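Mannitol dehydrogenase (Helicobacter pylori, PDB 3TWO) probably catalyses the NADP(H)-dependent interconversion of cinnamyl alcohols and aldehydes, as a zinc-containing member of the medium-chain alcohol dehydrogenase family. Local coordinates at residues B[244-248]-B[249-253]. Residues are numbered along the deposited sequence; the frame is centred on the assembly and turned at random.
Sequences THYDL and KDYLK. With NDP (NADPH dihydro-nicotinamide-adenine-dinucleotide phosphate), chain F.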
loop_
_atom_site.group_PDB
_atom_site.type_symbol
_atom_site.label_atom_id
_atom_site.label_comp_id
_atom_site.label_asym_id
_atom_site.label_seq_id
_atom_site.Cartn_x
_atom_site.Cartn_y
_atom_site.Cartn_z
ATOM N N THR B 244 -18.169 4.962 -3.169
ATOM C CA THR B 244 -19.069 3.803 -3.135
ATOM C C THR B 244 -18.190 2.491 -3.209
ATOM O O THR B 244 -16.949 2.546 -3.310
ATOM C CB THR B 244 -20.099 3.780 -4.340
ATOM O OG1 THR B 244 -19.375 3.615 -5.564
ATOM C CG2 THR B 244 -20.987 5.086 -4.438
ATOM N N HIS B 245 -18.845 1.331 -3.154
ATOM C CA HIS B 245 -18.131 0.058 -3.177
ATOM C C HIS B 245 -17.382 -0.137 -4.506
ATOM O O HIS B 245 -17.927 0.168 -5.585
ATOM C CB HIS B 245 -19.117 -1.122 -2.987
ATOM C CG HIS B 245 -18.459 -2.459 -3.109
ATOM N ND1 HIS B 245 -18.659 -3.298 -4.189
ATOM C CD2 HIS B 245 -17.578 -3.095 -2.298
ATOM C CE1 HIS B 245 -17.938 -4.397 -4.039
ATOM N NE2 HIS B 245 -17.287 -4.309 -2.892
ATOM N N TYR B 246 -16.147 -0.647 -4.407
ATOM C CA TYR B 246 -15.384 -1.050 -5.560
ATOM C C TYR B 246 -14.269 -1.986 -5.127
ATOM O O TYR B 246 -14.093 -2.254 -3.944
ATOM C CB TYR B 246 -14.828 0.157 -6.329
ATOM C CG TYR B 246 -13.732 0.948 -5.647
ATOM C CD1 TYR B 246 -12.431 0.962 -6.164
ATOM C CD2 TYR B 246 -14.009 1.731 -4.509
ATOM C CE1 TYR B 246 -11.424 1.728 -5.579
ATOM C CE2 TYR B 246 -12.993 2.527 -3.901
ATOM C CZ TYR B 246 -11.713 2.533 -4.452
ATOM O OH TYR B 246 -10.710 3.306 -3.852
ATOM N N ASP B 247 -13.521 -2.474 -6.090
ATOM C CA ASP B 247 -12.472 -3.423 -5.818
ATOM C C ASP B 247 -11.154 -2.687 -6.067
ATOM O O ASP B 247 -10.860 -2.317 -7.202
ATOM C CB ASP B 247 -12.656 -4.664 -6.724
ATOM C CG ASP B 247 -11.522 -5.674 -6.575
ATOM O OD1 ASP B 247 -11.591 -6.754 -7.186
ATOM O OD2 ASP B 247 -10.558 -5.416 -5.835
ATOM N N LEU B 248 -10.382 -2.438 -5.002
ATOM C CA LEU B 248 -9.085 -1.802 -5.179
ATOM C C LEU B 248 -8.214 -2.545 -6.251
ATOM O O LEU B 248 -7.405 -1.904 -6.905
ATOM C CB LEU B 248 -8.305 -1.707 -3.813
ATOM C CG LEU B 248 -8.800 -0.671 -2.840
ATOM C CD1 LEU B 248 -8.341 -0.971 -1.376
ATOM C CD2 LEU B 248 -8.430 0.765 -3.303
ATOM N N LYS B 249 -8.326 -3.880 -6.389
ATOM C CA LYS B 249 -7.456 -4.577 -7.351
ATOM C C LYS B 249 -7.614 -4.103 -8.773
ATOM O O LYS B 249 -6.654 -4.111 -9.517
ATOM C CB LYS B 249 -7.599 -6.121 -7.339
ATOM C CG LYS B 249 -7.153 -6.730 -5.997
ATOM C CD LYS B 249 -7.418 -8.275 -5.929
ATOM C CE LYS B 249 -8.847 -8.684 -6.281
ATOM N NZ LYS B 249 -9.797 -8.312 -5.138
ATOM N N ASP B 250 -8.830 -3.689 -9.141
ATOM C CA ASP B 250 -9.128 -3.250 -10.509
ATOM C C ASP B 250 -8.287 -2.044 -10.877
ATOM O O ASP B 250 -8.008 -1.870 -12.045
ATOM C CB ASP B 250 -10.602 -2.856 -10.620
ATOM C CG ASP B 250 -11.498 -4.039 -10.621
ATOM O OD1 ASP B 250 -11.076 -5.139 -11.022
ATOM O OD2 ASP B 250 -12.643 -3.854 -10.233
ATOM N N TYR B 251 -7.963 -1.206 -9.889
ATOM C CA TYR B 251 -7.039 -0.042 -10.059
ATOM C C TYR B 251 -5.583 -0.369 -9.854
ATOM O O TYR B 251 -4.755 0.098 -10.628
ATOM C CB TYR B 251 -7.431 1.163 -9.200
ATOM C CG TYR B 251 -8.731 1.727 -9.753
ATOM C CD1 TYR B 251 -9.983 1.364 -9.198
ATOM C CD2 TYR B 251 -8.721 2.531 -10.925
ATOM C CE1 TYR B 251 -11.204 1.854 -9.772
ATOM C CE2 TYR B 251 -9.933 3.015 -11.523
ATOM C CZ TYR B 251 -11.144 2.701 -10.926
ATOM O OH TYR B 251 -12.303 3.172 -11.540
ATOM N N LEU B 252 -5.269 -1.147 -8.813
ATOM C CA LEU B 252 -3.882 -1.459 -8.513
ATOM C C LEU B 252 -3.241 -2.176 -9.702
ATOM O O LEU B 252 -2.121 -1.875 -10.083
ATOM C CB LEU B 252 -3.760 -2.283 -7.201
ATOM C CG LEU B 252 -2.370 -2.776 -6.758
ATOM C CD1 LEU B 252 -1.426 -1.580 -6.448
ATOM C CD2 LEU B 252 -2.433 -3.655 -5.527
ATOM N N LYS B 253 -3.959 -3.095 -10.320
ATOM C CA LYS B 253 -3.425 -3.773 -11.495
ATOM C C LYS B 253 -3.131 -2.803 -12.672
ATOM O O LYS B 253 -2.414 -3.177 -13.564
ATOM C CB LYS B 253 -4.353 -4.871 -11.997
ATOM C CG LYS B 253 -5.699 -4.321 -12.483
ATOM C CD LYS B 253 -6.140 -4.999 -13.769
ATOM C CE LYS B 253 -6.704 -6.397 -13.602
ATOM N NZ LYS B 253 -7.138 -6.643 -12.206
HETATM P PA NDP F . -18.702 13.558 -4.850
HETATM O O1A NDP F . -19.844 12.641 -4.991
HETATM O O2A NDP F . -18.438 14.850 -5.710
HETATM O O5B NDP F . -17.916 12.777 -6.047
HETATM C C5B NDP F . -17.823 11.254 -6.105
HETATM C C4B NDP F . -17.668 10.855 -7.567
HETATM O O4B NDP F . -17.304 9.433 -7.816
HETATM C C3B NDP F . -19.000 11.129 -8.301
HETATM O O3B NDP F . -18.676 11.841 -9.556
HETATM C C2B NDP F . -19.527 9.698 -8.588
HETATM O O2B NDP F . -20.277 9.781 -9.815
HETATM C C1B NDP F . -18.219 8.921 -8.873
HETATM N N9A NDP F . -18.290 7.489 -8.500
HETATM C C8A NDP F . -19.034 6.979 -7.492
HETATM N N7A NDP F . -18.779 5.681 -7.448
HETATM C C5A NDP F . -17.898 5.376 -8.397
HETATM C C6A NDP F . -17.292 4.198 -8.794
HETATM N N6A NDP F . -17.540 2.981 -8.200
HETATM N N1A NDP F . -16.453 4.281 -9.820
HETATM C C2A NDP F . -16.154 5.407 -10.430
HETATM N N3A NDP F . -16.702 6.542 -10.066
HETATM C C4A NDP F . -17.590 6.533 -9.057
HETATM O O3 NDP F . -17.564 13.157 -3.832
HETATM P PN NDP F . -16.411 14.041 -3.361
HETATM O O1N NDP F . -15.445 14.324 -4.447
HETATM O O2N NDP F . -16.810 15.251 -2.476
HETATM O O5D NDP F . -15.730 13.071 -2.325
HETATM C C5D NDP F . -15.404 11.672 -2.788
HETATM C C4D NDP F . -14.949 10.777 -1.560
HETATM O O4D NDP F . -13.774 11.466 -1.090
HETATM C C3D NDP F . -15.940 10.697 -0.367
HETATM O O3D NDP F . -15.911 9.343 0.162
HETATM C C2D NDP F . -15.344 11.752 0.595
HETATM O O2D NDP F . -15.646 11.431 1.908
HETATM C C1D NDP F . -13.834 11.513 0.361
HETATM N N1N NDP F . -12.944 12.605 0.882
HETATM C C2N NDP F . -11.745 12.228 1.527
HETATM C C3N NDP F . -10.882 13.190 2.028
HETATM C C7N NDP F . -9.555 12.746 2.639
HETATM O O7N NDP F . -9.063 11.642 2.354
HETATM N N7N NDP F . -8.879 13.710 3.254
HETATM C C4N NDP F . -11.232 14.557 1.925
HETATM C C5N NDP F . -12.418 14.956 1.243
HETATM C C6N NDP F . -13.276 14.001 0.737
HETATM P P2B NDP F . -21.642 9.051 -10.039
HETATM O O1X NDP F . -22.621 10.225 -10.634
HETATM O O2X NDP F . -21.442 7.859 -10.869
HETATM O O3X NDP F . -22.230 8.689 -8.607
#
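D247 caps the N-terminus of the short helix 248-252 and is gripped twice by K249, once through backbone and once through side chain. With its CG anti to the backbone N (chi1 176°), the carboxylate lies beside the carbonyl carbon, where OD2 accepts the K249 amide N at 2.8 Å, from above the carboxylate plane. The K249 chain, bent at its last two torsions, curls back to close a salt bridge in which NZ meets the same OD2 on its syn side at 3.1 Å, from the face opposite to the amide; a weaker bond goes from NZ to OD1.

The backbone completes the turn. The D247 carbonyl O receives D250 N at 3.1 Å. L248 O takes the first regular helical bond, nearly straight (168°), from L252 N, plus a weak one from Y251 N. The carboxylate of D250 is probably a less favourable neighbour for the cap, its OD1 standing 4.2 Å from D247 OD1.

Apolar contact is made by the two tyrosines, whose side chains cross at about a right angle, CE1 of Y246 lying 3.9 Å from CD1 of Y251. The phenol OH of Y246 is hydrogen-bonded to S240, and the Y251 ring packs edge-to-face with F206; L248 and L252 reach strand 259-263, and L248 also touches V277 of the second subunit.

At the other end of the loop, T244 OG1 donates to N7A of the NADPH adenine at 2.9 Å. The segment thus joins the cofactor pocket of the Rossmann-type domain to a helix start at which the D247 carboxylate, its OD2 reached by amide and ammonium from opposite sides of its plane, probably stays ionised and offsets the positive end of the helix dipole.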